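Local coordinates for protein 1A (Cricket paralysis virus, PDB 6C3R) that suppresses antiviral RNA interference in insect cells by binding and inactivating host Argonaute-2 and recruiting a ubiquitin ligase complex that promotes its degradation, at residues E18-G23 against Q122-S127; T27-S32 against N103-V108; E61-I66 against W85-N90; L68-Y73 against I107-F112. All coordinates share one frame; numbering follows the deposited sequence.

Interaction 1. Residues E18-G23 against Q122-S127; sequences EGNLDG and QWKLVS
An Asx turn at N20, in the loop between helix 2-16 and strand 26-30, meets W123 and K124, which open a type I beta turn running to V126. Within the loop, N20 OD1 accepts from D22 N at 2.8 Å while ND2 donates to E18 O, so both ends of the amide are held. The long aliphatic part of K124 runs past D22 O, its CG 3.5 Å from that oxygen, and a bend at chi3 (78°) brings NZ to N20 O at 3.0 Å, above the carbonyl plane. W123, with CG anti to its backbone N (chi1 161°), sends NE1 to L21 O at 3.3 Å; this acceptor sits at the indole edge, in the ring plane. G23 packs closely beside the turn, its CA 4.1 Å from K124 CA. The D22 carboxylate turns instead to T27, at the start of the strand. Two consecutive loop carbonyls thus each take a side-chain donor, tying the loop to the C-terminal part of the chain through polar contacts.

Interaction 2. Residues T27-S32 against N103-V108; sequences TFYVQS and NGLLIV
T27-V30 and L105-V108 pair as neighbouring parallel strands, forming the central two-stranded sheet of the chain, with segment axes 4.6 Å apart and twisted by 33°. The backbone bonds run from T27 N to G104 O at one end to Q31 N to V108 O at the other. On the face carrying F28, V30, L106 and V108, the F28 ring slants over the neighbouring strand: its CE1 settles between L106 CB at 3.7 Å and V108 CG2 at 4.0 Å, filling the dip between these two side chains. The ring leans this way because CG stands beside the backbone N (chi1 -87°), and W123 and F120 meet the same ring edge-to-face. Helices 53-70 and 77-90 pack on this side through I66 and F87, which reach L106. The opposite face bears T27, Y29, L105 and I107. Here I107 fits its branches against Q31, with CD1 3.8 Å from Q31 OE1, while F49 of the second subunit packs on L105. The bump under Y29 is a methyl of the same leucine: L105 CD1 lies 3.5 Å from the Y29 ring centroid, 5° off the normal.

Interaction 3. Residues E61-I66 against W85-N90; sequences ELRKLI and WKFVQN
L62, I66 and F87 form the apolar core of a helical hairpin, in which helix 53-70 packs antiparallel on helix 77-90, the next in the chain, beside the central sheet. The short segments lie 9.7 Å apart at their axes, with their directions at 155°, and no hydrogen bond passes between them. Closest approach of the backbones is at L62 and F87, whose CA atoms are 6.1 Å apart. L62 works at two points. Its CD1 presses against the opposing main chain, 3.6 Å from F87 N and close to K86 CB as well, while its CB lies at the edge of the F87 ring, 4.1 Å from CD2. F87 points its ring across the gap toward the turn that carries L62 and R63, its chi1 of -177° setting CG beside the carbonyl carbon. Behind it, I66 crosses F87 at about a right angle. L106 of strand 104-108 touches both I66 and F87, so this cluster continues into the sheet. Polar ends find partners beyond the pair: R63 NE donates to L105 O, and K86, whose CB faces the interface, leads its amine away to Y97 OH of the second subunit. F87 CE2 lies over one face of the R63 guanidinium, and I66 CD1 reaches F87 CB at 3.9 Å.

Interaction 4. Residues L68-Y73 against I107-F112; sequences LTSDVY and IVSPRF
S70 faces S109, the N-cap residue of helix 110-114, and the F112 ring one turn further on, joining helix 53-70 to the junction between strand 104-108 and that short helix. The two serines are turned toward each other and exchange bonds. S70 OG, lodged between its own backbone N and carbonyl carbon (chi1 88°), accepts from S109 N at 3.0 Å with an angle of 166° at the hydrogen, and also bonds to F67 O. In return S109 OG donates to S70 O at 3.1 Å, approaching from well above the carbonyl plane, and accepts a weak capping bond from F112 N. The CB of S70 packs on two apolar groups that lie next to each other: V108 CG2, 3.6 Å away, and the F112 ring, which turns a face to it. W80 and H116 also meet this ring, while D71 brings OD1 alongside S109 CB. In the CH-pi contact S70 CB is 4.0 Å from the F112 centroid, displaced toward the rim, 24° off the normal.

Overall arrangement
Interaction 2 is the hub, its centre about 12 Å from that of interaction 1 and about 11 Å from those of interactions 3 and 4. It meets interaction 1 where T27 OG1 and D22 OD1 lie 2.6 Å apart and W123 packs on F28. Toward interaction 3, R63 NE binds L105 O at 2.8 Å. Interaction 4 continues strand 104-108, sharing I107 and V108 with the sheet, and V30 packs on P110. Interactions 1 and 3 do not touch, their centres being about 18 Å apart. The region that binds and inhibits AGO2, residues 93-101, lies in the chain between helix 77-90 of interaction 3 and strand 104-108 of interaction 2.

Interaction 1. Residues E18-G23 against Q122-S127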
loop_
_atom_site.group_PDB
_atom_site.type_symbol
_atom_site.label_atom_id
_atom_site.label_comp_id
_atom_site.label_asym_id
_atom_site.label_seq_id
_atom_site.Cartn_x
_atom_site.Cartn_y
_atom_site.Cartn_z
ATOM N N GLU A 18 -25.442 -2.202 -14.771
ATOM C CA GLU A 18 -24.766 -3.238 -15.555
ATOM C C GLU A 18 -24.091 -4.282 -14.665
ATOM O O GLU A 18 -22.954 -4.711 -14.931
ATOM C CB GLU A 18 -23.736 -2.605 -16.501
ATOM C CG GLU A 18 -24.231 -1.368 -17.246
ATOM C CD GLU A 18 -23.243 -0.854 -18.290
ATOM O OE1 GLU A 18 -22.082 -1.334 -18.333
ATOM O OE2 GLU A 18 -23.635 0.036 -19.081
ATOM N N GLY A 19 -24.789 -4.651 -13.589
ATOM C CA GLY A 19 -24.356 -5.701 -12.679
ATOM C C GLY A 19 -23.217 -5.408 -11.726
ATOM O O GLY A 19 -22.751 -6.317 -11.052
ATOM N N ASN A 20 -22.748 -4.171 -11.640
ATOM C CA ASN A 20 -21.592 -3.887 -10.782
ATOM C C ASN A 20 -21.473 -2.432 -10.348
ATOM O O ASN A 20 -22.029 -1.530 -10.969
ATOM C CB ASN A 20 -20.296 -4.289 -11.475
ATOM C CG ASN A 20 -19.833 -3.247 -12.469
ATOM O OD1 ASN A 20 -19.004 -2.399 -12.144
ATOM N ND2 ASN A 20 -20.400 -3.272 -13.664
ATOM N N LEU A 21 -20.711 -2.232 -9.281
ATOM C CA LEU A 21 -20.383 -0.903 -8.800
ATOM C C LEU A 21 -18.883 -0.753 -8.721
ATOM O O LEU A 21 -18.365 -0.259 -7.738
ATOM C CB LEU A 21 -21.027 -0.659 -7.441
ATOM C CG LEU A 21 -22.542 -0.713 -7.427
ATOM C CD1 LEU A 21 -23.039 -0.826 -5.996
ATOM C CD2 LEU A 21 -23.130 0.512 -8.110
ATOM N N ASP A 22 -18.189 -1.170 -9.771
ATOM C CA ASP A 22 -16.752 -0.954 -9.865
ATOM C C ASP A 22 -16.494 0.507 -10.225
ATOM O O ASP A 22 -17.102 1.028 -11.154
ATOM C CB ASP A 22 -16.111 -1.865 -10.913
ATOM C CG ASP A 22 -16.329 -3.347 -10.634
ATOM O OD1 ASP A 22 -16.793 -3.712 -9.532
ATOM O OD2 ASP A 22 -16.028 -4.162 -11.529
ATOM N N GLY A 23 -15.624 1.157 -9.452
ATOM C CA GLY A 23 -15.102 2.482 -9.758
ATOM C C GLY A 23 -13.586 2.429 -9.886
ATOM O O GLY A 23 -13.030 1.443 -10.335
ATOM N N GLN A 122 -22.152 8.090 -10.552
ATOM C CA GLN A 122 -20.968 8.904 -10.779
ATOM C C GLN A 122 -19.695 8.276 -10.242
ATOM O O GLN A 122 -18.663 8.295 -10.919
ATOM C CB GLN A 122 -21.108 10.282 -10.194
ATOM C CG GLN A 122 -19.880 11.176 -10.445
ATOM C CD GLN A 122 -19.400 11.282 -11.912
ATOM O OE1 GLN A 122 -20.164 11.059 -12.864
ATOM N NE2 GLN A 122 -18.122 11.656 -12.085
ATOM N N TRP A 123 -19.748 7.747 -9.024
ATOM C CA TRP A 123 -18.672 6.927 -8.493
ATOM C C TRP A 123 -18.028 6.030 -9.561
ATOM O O TRP A 123 -16.803 5.912 -9.597
ATOM C CB TRP A 123 -19.211 6.071 -7.351
ATOM C CG TRP A 123 -18.364 4.880 -7.010
ATOM C CD1 TRP A 123 -18.506 3.603 -7.482
ATOM C CD2 TRP A 123 -17.252 4.861 -6.131
ATOM N NE1 TRP A 123 -17.540 2.796 -6.947
ATOM C CE2 TRP A 123 -16.754 3.548 -6.113
ATOM C CE3 TRP A 123 -16.632 5.826 -5.339
ATOM C CZ2 TRP A 123 -15.657 3.175 -5.326
ATOM C CZ3 TRP A 123 -15.540 5.458 -4.556
ATOM C CH2 TRP A 123 -15.061 4.145 -4.563
ATOM N N LYS A 124 -18.846 5.391 -10.410
ATOM C CA LYS A 124 -18.339 4.441 -11.414
ATOM C C LYS A 124 -17.475 5.070 -12.507
ATOM O O LYS A 124 -16.671 4.384 -13.131
ATOM C CB LYS A 124 -19.488 3.709 -12.111
ATOM C CG LYS A 124 -20.202 2.677 -11.270
ATOM C CD LYS A 124 -21.151 1.859 -12.122
ATOM C CE LYS A 124 -20.423 0.794 -12.922
ATOM N NZ LYS A 124 -21.409 -0.147 -13.513
ATOM N N LEU A 125 -17.674 6.356 -12.750
ATOM C CA LEU A 125 -17.002 7.062 -13.823
ATOM C C LEU A 125 -15.720 7.785 -13.423
ATOM O O LEU A 125 -15.078 8.399 -14.284
ATOM C CB LEU A 125 -17.978 8.070 -14.424
ATOM C CG LEU A 125 -19.266 7.461 -14.987
ATOM C CD1 LEU A 125 -20.317 8.535 -15.211
ATOM C CD2 LEU A 125 -18.940 6.687 -16.254
ATOM N N VAL A 126 -15.345 7.719 -12.142
ATOM C CA VAL A 126 -14.117 8.363 -11.635
ATOM C C VAL A 126 -12.928 7.716 -12.335
ATOM O O VAL A 126 -12.845 6.488 -12.396
ATOM C CB VAL A 126 -13.990 8.264 -10.079
ATOM C CG1 VAL A 126 -12.650 8.786 -9.585
ATOM C CG2 VAL A 126 -15.117 9.035 -9.401
ATOM N N SER A 127 -12.039 8.547 -12.876
ATOM C CA SER A 127 -10.915 8.105 -13.740
ATOM C C SER A 127 -9.508 8.481 -13.245
ATOM O O SER A 127 -8.523 8.129 -13.893
ATOM C CB SER A 127 -11.090 8.699 -15.149
ATOM O OG SER A 127 -12.392 8.458 -15.633
#

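Interaction 2. Residues T27-S32 against N103-V108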
loop_
_atom_site.group_PDB
_atom_site.type_symbol
_atom_site.label_atom_id
_atom_site.label_comp_id
_atom_site.label_asym_id
_atom_site.label_seq_id
_atom_site.Cartn_x
_atom_site.Cartn_y
_atom_site.Cartn_z
ATOM N N THR A 27 -14.434 -0.902 -5.565
ATOM C CA THR A 27 -15.812 -1.253 -5.874
ATOM C C THR A 27 -16.668 -1.326 -4.586
ATOM O O THR A 27 -16.156 -1.617 -3.501
ATOM C CB THR A 27 -15.873 -2.579 -6.680
ATOM O OG1 THR A 27 -17.216 -2.828 -7.094
ATOM C CG2 THR A 27 -15.384 -3.780 -5.872
ATOM N N PHE A 28 -17.963 -1.065 -4.734
ATOM C CA PHE A 28 -18.920 -1.157 -3.633
ATOM C C PHE A 28 -19.765 -2.407 -3.812
ATOM O O PHE A 28 -20.098 -2.760 -4.940
ATOM C CB PHE A 28 -19.891 0.033 -3.625
ATOM C CG PHE A 28 -19.408 1.225 -2.881
ATOM C CD1 PHE A 28 -19.593 1.320 -1.509
ATOM C CD2 PHE A 28 -18.825 2.291 -3.554
ATOM C CE1 PHE A 28 -19.178 2.444 -0.809
ATOM C CE2 PHE A 28 -18.408 3.418 -2.857
ATOM C CZ PHE A 28 -18.579 3.488 -1.478
ATOM N N TYR A 29 -20.126 -3.046 -2.694
ATOM C CA TYR A 29 -21.125 -4.115 -2.665
ATOM C C TYR A 29 -22.267 -3.583 -1.843
ATOM O O TYR A 29 -22.059 -2.696 -1.020
ATOM C CB TYR A 29 -20.584 -5.374 -1.994
ATOM C CG TYR A 29 -19.588 -6.222 -2.770
ATOM C CD1 TYR A 29 -19.110 -5.854 -4.035
ATOM C CD2 TYR A 29 -19.096 -7.403 -2.204
ATOM C CE1 TYR A 29 -18.200 -6.646 -4.717
ATOM C CE2 TYR A 29 -18.172 -8.201 -2.870
ATOM C CZ TYR A 29 -17.728 -7.820 -4.128
ATOM O OH TYR A 29 -16.801 -8.600 -4.786
ATOM N N VAL A 30 -23.462 -4.131 -2.062
ATOM C CA VAL A 30 -24.688 -3.669 -1.398
ATOM C C VAL A 30 -25.373 -4.811 -0.643
ATOM O O VAL A 30 -26.107 -5.605 -1.228
ATOM C CB VAL A 30 -25.667 -3.050 -2.409
ATOM C CG1 VAL A 30 -26.958 -2.635 -1.728
ATOM C CG2 VAL A 30 -25.025 -1.858 -3.105
ATOM N N GLN A 31 -25.156 -4.873 0.665
ATOM C CA GLN A 31 -25.606 -5.997 1.473
ATOM C C GLN A 31 -26.222 -5.549 2.785
ATOM O O GLN A 31 -25.746 -4.597 3.412
ATOM C CB GLN A 31 -24.418 -6.875 1.784
ATOM C CG GLN A 31 -23.568 -7.235 0.581
ATOM C CD GLN A 31 -22.392 -8.077 0.970
ATOM O OE1 GLN A 31 -22.018 -8.120 2.139
ATOM N NE2 GLN A 31 -21.796 -8.757 -0.006
ATOM N N SER A 32 -27.254 -6.264 3.217
ATOM C CA SER A 32 -27.921 -5.963 4.472
ATOM C C SER A 32 -27.115 -6.390 5.685
ATOM O O SER A 32 -27.079 -5.686 6.683
ATOM C CB SER A 32 -29.291 -6.625 4.519
ATOM O OG SER A 32 -30.199 -5.904 3.720
ATOM N N ASN A 103 -8.922 -4.068 -6.911
ATOM C CA ASN A 103 -9.914 -3.085 -6.419
ATOM C C ASN A 103 -10.185 -3.205 -4.914
ATOM O O ASN A 103 -10.466 -4.290 -4.424
ATOM C CB ASN A 103 -11.257 -3.249 -7.157
ATOM C CG ASN A 103 -11.242 -2.690 -8.580
ATOM O OD1 ASN A 103 -11.753 -1.592 -8.829
ATOM N ND2 ASN A 103 -10.694 -3.463 -9.532
ATOM N N GLY A 104 -10.145 -2.087 -4.187
ATOM C CA GLY A 104 -10.507 -2.077 -2.768
ATOM C C GLY A 104 -11.975 -2.396 -2.599
ATOM O O GLY A 104 -12.774 -2.065 -3.461
ATOM N N LEU A 105 -12.340 -3.040 -1.491
ATOM C CA LEU A 105 -13.724 -3.446 -1.270
ATOM C C LEU A 105 -14.400 -2.618 -0.190
ATOM O O LEU A 105 -13.876 -2.505 0.923
ATOM C CB LEU A 105 -13.778 -4.916 -0.897
ATOM C CG LEU A 105 -15.152 -5.525 -0.607
ATOM C CD1 LEU A 105 -16.147 -5.213 -1.711
ATOM C CD2 LEU A 105 -15.035 -7.037 -0.454
ATOM N N LEU A 106 -15.559 -2.046 -0.530
ATOM C CA LEU A 106 -16.423 -1.361 0.424
ATOM C C LEU A 106 -17.833 -1.867 0.346
ATOM O O LEU A 106 -18.272 -2.321 -0.698
ATOM C CB LEU A 106 -16.437 0.142 0.181
ATOM C CG LEU A 106 -15.130 0.825 0.573
ATOM C CD1 LEU A 106 -15.081 2.240 0.005
ATOM C CD2 LEU A 106 -14.917 0.855 2.070
ATOM N N ILE A 107 -18.549 -1.744 1.465
ATOM C CA ILE A 107 -19.908 -2.259 1.583
ATOM C C ILE A 107 -20.815 -1.216 2.192
ATOM O O ILE A 107 -20.472 -0.557 3.162
ATOM C CB ILE A 107 -19.971 -3.550 2.443
ATOM C CG1 ILE A 107 -18.928 -4.536 1.948
ATOM C CG2 ILE A 107 -21.374 -4.153 2.407
ATOM C CD1 ILE A 107 -18.966 -5.878 2.621
ATOM N N VAL A 108 -22.016 -1.146 1.657
ATOM C CA VAL A 108 -22.995 -0.146 2.035
ATOM C C VAL A 108 -24.331 -0.879 2.146
ATOM O O VAL A 108 -24.546 -1.837 1.430
ATOM C CB VAL A 108 -22.936 0.993 0.960
ATOM C CG1 VAL A 108 -24.258 1.259 0.257
ATOM C CG2 VAL A 108 -22.364 2.258 1.567
#

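Interaction 3. Residues E61-I66 against W85-N90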
loop_
_atom_site.group_PDB
_atom_site.type_symbol
_atom_site.label_atom_id
_atom_site.label_comp_id
_atom_site.label_asym_id
_atom_site.label_seq_id
_atom_site.Cartn_x
_atom_site.Cartn_y
_atom_site.Cartn_z
ATOM N N GLU A 61 -11.053 -1.007 9.747
ATOM C CA GLU A 61 -11.764 -0.085 10.636
ATOM C C GLU A 61 -12.681 0.846 9.827
ATOM O O GLU A 61 -13.868 1.035 10.160
ATOM C CB GLU A 61 -10.735 0.713 11.446
ATOM C CG GLU A 61 -11.321 1.601 12.526
ATOM C CD GLU A 61 -10.377 2.701 12.998
ATOM O OE1 GLU A 61 -10.222 2.871 14.235
ATOM O OE2 GLU A 61 -9.789 3.417 12.153
ATOM N N LEU A 62 -12.125 1.390 8.750
ATOM C CA LEU A 62 -12.825 2.286 7.860
ATOM C C LEU A 62 -13.917 1.609 7.028
ATOM O O LEU A 62 -14.995 2.178 6.850
ATOM C CB LEU A 62 -11.818 2.983 6.932
ATOM C CG LEU A 62 -10.898 4.025 7.566
ATOM C CD1 LEU A 62 -9.842 4.495 6.597
ATOM C CD2 LEU A 62 -11.697 5.200 8.076
ATOM N N ARG A 63 -13.650 0.416 6.496
ATOM C CA ARG A 63 -14.698 -0.339 5.811
ATOM C C ARG A 63 -15.885 -0.550 6.757
ATOM O O ARG A 63 -17.042 -0.430 6.344
ATOM C CB ARG A 63 -14.186 -1.689 5.298
ATOM C CG ARG A 63 -15.237 -2.501 4.543
ATOM C CD ARG A 63 -14.794 -3.920 4.223
ATOM N NE ARG A 63 -13.612 -3.929 3.363
ATOM C CZ ARG A 63 -12.366 -4.267 3.715
ATOM N NH1 ARG A 63 -12.044 -4.681 4.934
ATOM N NH2 ARG A 63 -11.416 -4.209 2.801
ATOM N N LYS A 64 -15.591 -0.835 8.023
ATOM C CA LYS A 64 -16.622 -1.095 9.021
ATOM C C LYS A 64 -17.470 0.156 9.268
ATOM O O LYS A 64 -18.687 0.105 9.276
ATOM C CB LYS A 64 -15.965 -1.564 10.305
ATOM C CG LYS A 64 -16.865 -2.378 11.203
ATOM C CD LYS A 64 -16.154 -2.703 12.503
ATOM C CE LYS A 64 -16.999 -3.590 13.408
ATOM N NZ LYS A 64 -16.446 -3.679 14.802
ATOM N N LEU A 65 -16.807 1.291 9.437
ATOM C CA LEU A 65 -17.487 2.549 9.672
ATOM C C LEU A 65 -18.291 2.977 8.481
ATOM O O LEU A 65 -19.376 3.520 8.659
ATOM C CB LEU A 65 -16.479 3.661 10.014
ATOM C CG LEU A 65 -15.844 3.542 11.396
ATOM C CD1 LEU A 65 -14.589 4.404 11.481
ATOM C CD2 LEU A 65 -16.846 3.918 12.477
ATOM N N ILE A 66 -17.750 2.756 7.281
ATOM C CA ILE A 66 -18.433 3.131 6.069
ATOM C C ILE A 66 -19.715 2.327 5.953
ATOM O O ILE A 66 -20.713 2.833 5.466
ATOM C CB ILE A 66 -17.527 2.959 4.812
ATOM C CG1 ILE A 66 -16.461 4.063 4.785
ATOM C CG2 ILE A 66 -18.318 2.973 3.489
ATOM C CD1 ILE A 66 -15.204 3.702 4.006
ATOM N N TRP A 85 -13.043 8.806 1.557
ATOM C CA TRP A 85 -11.813 9.460 1.120
ATOM C C TRP A 85 -10.586 8.969 1.901
ATOM O O TRP A 85 -9.541 8.720 1.324
ATOM C CB TRP A 85 -11.974 10.989 1.210
ATOM C CG TRP A 85 -10.695 11.719 0.953
ATOM C CD1 TRP A 85 -10.028 12.540 1.819
ATOM C CD2 TRP A 85 -9.908 11.660 -0.240
ATOM N NE1 TRP A 85 -8.876 12.988 1.240
ATOM C CE2 TRP A 85 -8.778 12.474 -0.028
ATOM C CE3 TRP A 85 -10.049 10.996 -1.472
ATOM C CZ2 TRP A 85 -7.788 12.647 -1.008
ATOM C CZ3 TRP A 85 -9.072 11.162 -2.443
ATOM C CH2 TRP A 85 -7.954 11.982 -2.207
ATOM N N LYS A 86 -10.733 8.834 3.211
ATOM C CA LYS A 86 -9.689 8.224 4.048
ATOM C C LYS A 86 -9.372 6.773 3.705
ATOM O O LYS A 86 -8.221 6.363 3.790
ATOM C CB LYS A 86 -10.064 8.291 5.503
ATOM C CG LYS A 86 -9.906 9.662 6.097
ATOM C CD LYS A 86 -10.726 9.726 7.370
ATOM C CE LYS A 86 -10.416 10.953 8.187
ATOM N NZ LYS A 86 -11.548 11.164 9.135
ATOM N N PHE A 87 -10.398 5.997 3.376
ATOM C CA PHE A 87 -10.219 4.639 2.876
ATOM C C PHE A 87 -9.425 4.680 1.585
ATOM O O PHE A 87 -8.409 4.022 1.477
ATOM C CB PHE A 87 -11.568 3.949 2.644
ATOM C CG PHE A 87 -11.447 2.526 2.206
ATOM C CD1 PHE A 87 -11.349 2.208 0.858
ATOM C CD2 PHE A 87 -11.415 1.500 3.138
ATOM C CE1 PHE A 87 -11.211 0.889 0.426
ATOM C CE2 PHE A 87 -11.302 0.179 2.722
ATOM C CZ PHE A 87 -11.179 -0.127 1.357
ATOM N N VAL A 88 -9.909 5.447 0.618
ATOM C CA VAL A 88 -9.245 5.646 -0.667
ATOM C C VAL A 88 -7.787 6.100 -0.478
ATOM O O VAL A 88 -6.903 5.557 -1.110
ATOM C CB VAL A 88 -10.048 6.640 -1.541
ATOM C CG1 VAL A 88 -9.210 7.254 -2.644
ATOM C CG2 VAL A 88 -11.252 5.942 -2.162
ATOM N N GLN A 89 -7.529 7.065 0.403
ATOM C CA GLN A 89 -6.145 7.453 0.728
ATOM C C GLN A 89 -5.317 6.270 1.251
ATOM O O GLN A 89 -4.194 6.048 0.818
ATOM C CB GLN A 89 -6.100 8.574 1.766
ATOM C CG GLN A 89 -6.380 9.953 1.200
ATOM C CD GLN A 89 -6.134 11.091 2.199
ATOM O OE1 GLN A 89 -6.252 12.272 1.838
ATOM N NE2 GLN A 89 -5.789 10.752 3.454
ATOM N N ASN A 90 -5.882 5.516 2.179
ATOM C CA ASN A 90 -5.178 4.397 2.768
ATOM C C ASN A 90 -5.059 3.170 1.841
ATOM O O ASN A 90 -4.192 2.326 2.043
ATOM C CB ASN A 90 -5.825 4.016 4.101
ATOM C CG ASN A 90 -4.843 3.379 5.072
ATOM O OD1 ASN A 90 -3.809 3.973 5.428
ATOM N ND2 ASN A 90 -5.163 2.176 5.525
#

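Interaction 4. Residues L68-Y73 against I107-F112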
loop_
_atom_site.group_PDB
_atom_site.type_symbol
_atom_site.label_atom_id
_atom_site.label_comp_id
_atom_site.label_asym_id
_atom_site.label_seq_id
_atom_site.Cartn_x
_atom_site.Cartn_y
_atom_site.Cartn_z
ATOM N N LEU A 68 -21.354 0.751 8.763
ATOM C CA LEU A 68 -22.217 1.017 9.906
ATOM C C LEU A 68 -22.880 2.391 9.797
ATOM O O LEU A 68 -24.042 2.530 10.114
ATOM C CB LEU A 68 -21.442 0.933 11.203
ATOM C CG LEU A 68 -20.914 -0.424 11.651
ATOM C CD1 LEU A 68 -20.090 -0.187 12.899
ATOM C CD2 LEU A 68 -22.002 -1.422 11.933
ATOM N N THR A 69 -22.149 3.392 9.325
ATOM C CA THR A 69 -22.722 4.725 9.145
ATOM C C THR A 69 -23.740 4.760 7.998
ATOM O O THR A 69 -24.653 5.582 8.031
ATOM C CB THR A 69 -21.651 5.811 8.896
ATOM O OG1 THR A 69 -20.877 5.465 7.750
ATOM C CG2 THR A 69 -20.741 5.986 10.109
ATOM N N SER A 70 -23.567 3.897 6.999
ATOM C CA SER A 70 -24.555 3.718 5.935
ATOM C C SER A 70 -25.835 2.989 6.375
ATOM O O SER A 70 -26.890 3.171 5.775
ATOM C CB SER A 70 -23.954 2.957 4.761
ATOM O OG SER A 70 -24.093 1.576 4.954
ATOM N N ASP A 71 -25.734 2.168 7.413
ATOM C CA ASP A 71 -26.826 1.299 7.876
ATOM C C ASP A 71 -27.788 1.973 8.870
ATOM O O ASP A 71 -28.491 1.290 9.624
ATOM C CB ASP A 71 -26.199 0.054 8.526
ATOM C CG ASP A 71 -27.148 -1.122 8.592
ATOM O OD1 ASP A 71 -27.707 -1.488 7.528
ATOM O OD2 ASP A 71 -27.324 -1.696 9.700
ATOM N N VAL A 72 -27.815 3.306 8.870
ATOM C CA VAL A 72 -28.743 4.100 9.673
ATOM C C VAL A 72 -29.266 5.255 8.849
ATOM O O VAL A 72 -28.613 5.698 7.893
ATOM C CB VAL A 72 -28.092 4.690 10.939
ATOM C CG1 VAL A 72 -27.607 3.577 11.852
ATOM C CG2 VAL A 72 -26.960 5.660 10.593
ATOM N N TYR A 73 -30.430 5.750 9.261
ATOM C CA TYR A 73 -31.092 6.870 8.616
ATOM C C TYR A 73 -30.413 8.180 8.978
ATOM O O TYR A 73 -30.312 8.513 10.162
ATOM C CB TYR A 73 -32.558 6.936 9.062
ATOM C CG TYR A 73 -33.340 8.108 8.499
ATOM C CD1 TYR A 73 -34.095 7.976 7.325
ATOM C CD2 TYR A 73 -33.334 9.358 9.143
ATOM C CE1 TYR A 73 -34.824 9.053 6.808
ATOM C CE2 TYR A 73 -34.047 10.441 8.634
ATOM C CZ TYR A 73 -34.791 10.289 7.469
ATOM O OH TYR A 73 -35.494 11.365 6.973
ATOM N N ILE A 107 -18.549 -1.744 1.465
ATOM C CA ILE A 107 -19.908 -2.259 1.583
ATOM C C ILE A 107 -20.815 -1.216 2.192
ATOM O O ILE A 107 -20.472 -0.557 3.162
ATOM C CB ILE A 107 -19.971 -3.550 2.443
ATOM C CG1 ILE A 107 -18.928 -4.536 1.948
ATOM C CG2 ILE A 107 -21.374 -4.153 2.407
ATOM C CD1 ILE A 107 -18.966 -5.878 2.621
ATOM N N VAL A 108 -22.016 -1.146 1.657
ATOM C CA VAL A 108 -22.995 -0.146 2.035
ATOM C C VAL A 108 -24.331 -0.879 2.146
ATOM O O VAL A 108 -24.546 -1.837 1.430
ATOM C CB VAL A 108 -22.936 0.993 0.960
ATOM C CG1 VAL A 108 -24.258 1.259 0.257
ATOM C CG2 VAL A 108 -22.364 2.258 1.567
ATOM N N SER A 109 -25.228 -0.441 3.023
ATOM C CA SER A 109 -26.563 -1.043 3.080
ATOM C C SER A 109 -27.412 -0.702 1.811
ATOM O O SER A 109 -27.100 0.259 1.083
ATOM C CB SER A 109 -27.305 -0.619 4.353
ATOM O OG SER A 109 -27.875 0.675 4.238
ATOM N N PRO A 110 -28.487 -1.484 1.546
ATOM C CA PRO A 110 -29.397 -1.212 0.438
ATOM C C PRO A 110 -30.197 0.076 0.532
ATOM O O PRO A 110 -30.470 0.710 -0.478
ATOM C CB PRO A 110 -30.354 -2.395 0.491
ATOM C CG PRO A 110 -29.585 -3.478 1.130
ATOM C CD PRO A 110 -28.806 -2.772 2.182
ATOM N N ARG A 111 -30.604 0.456 1.724
ATOM C CA ARG A 111 -31.362 1.687 1.890
ATOM C C ARG A 111 -30.474 2.866 1.455
ATOM O O ARG A 111 -30.908 3.759 0.733
ATOM C CB ARG A 111 -31.831 1.804 3.339
ATOM C CG ARG A 111 -32.701 3.003 3.686
ATOM C CD ARG A 111 -34.126 2.967 3.129
ATOM N NE ARG A 111 -34.162 3.605 1.799
ATOM C CZ ARG A 111 -34.657 3.105 0.663
ATOM N NH1 ARG A 111 -35.249 1.921 0.597
ATOM N NH2 ARG A 111 -34.560 3.835 -0.443
ATOM N N PHE A 112 -29.214 2.825 1.856
ATOM C CA PHE A 112 -28.276 3.892 1.574
ATOM C C PHE A 112 -27.929 4.003 0.092
ATOM O O PHE A 112 -27.857 5.116 -0.459
ATOM C CB PHE A 112 -27.005 3.650 2.380
ATOM C CG PHE A 112 -26.019 4.758 2.284
ATOM C CD1 PHE A 112 -25.094 4.793 1.246
ATOM C CD2 PHE A 112 -26.011 5.769 3.236
ATOM C CE1 PHE A 112 -24.180 5.817 1.156
ATOM C CE2 PHE A 112 -25.097 6.795 3.146
ATOM C CZ PHE A 112 -24.182 6.820 2.104
#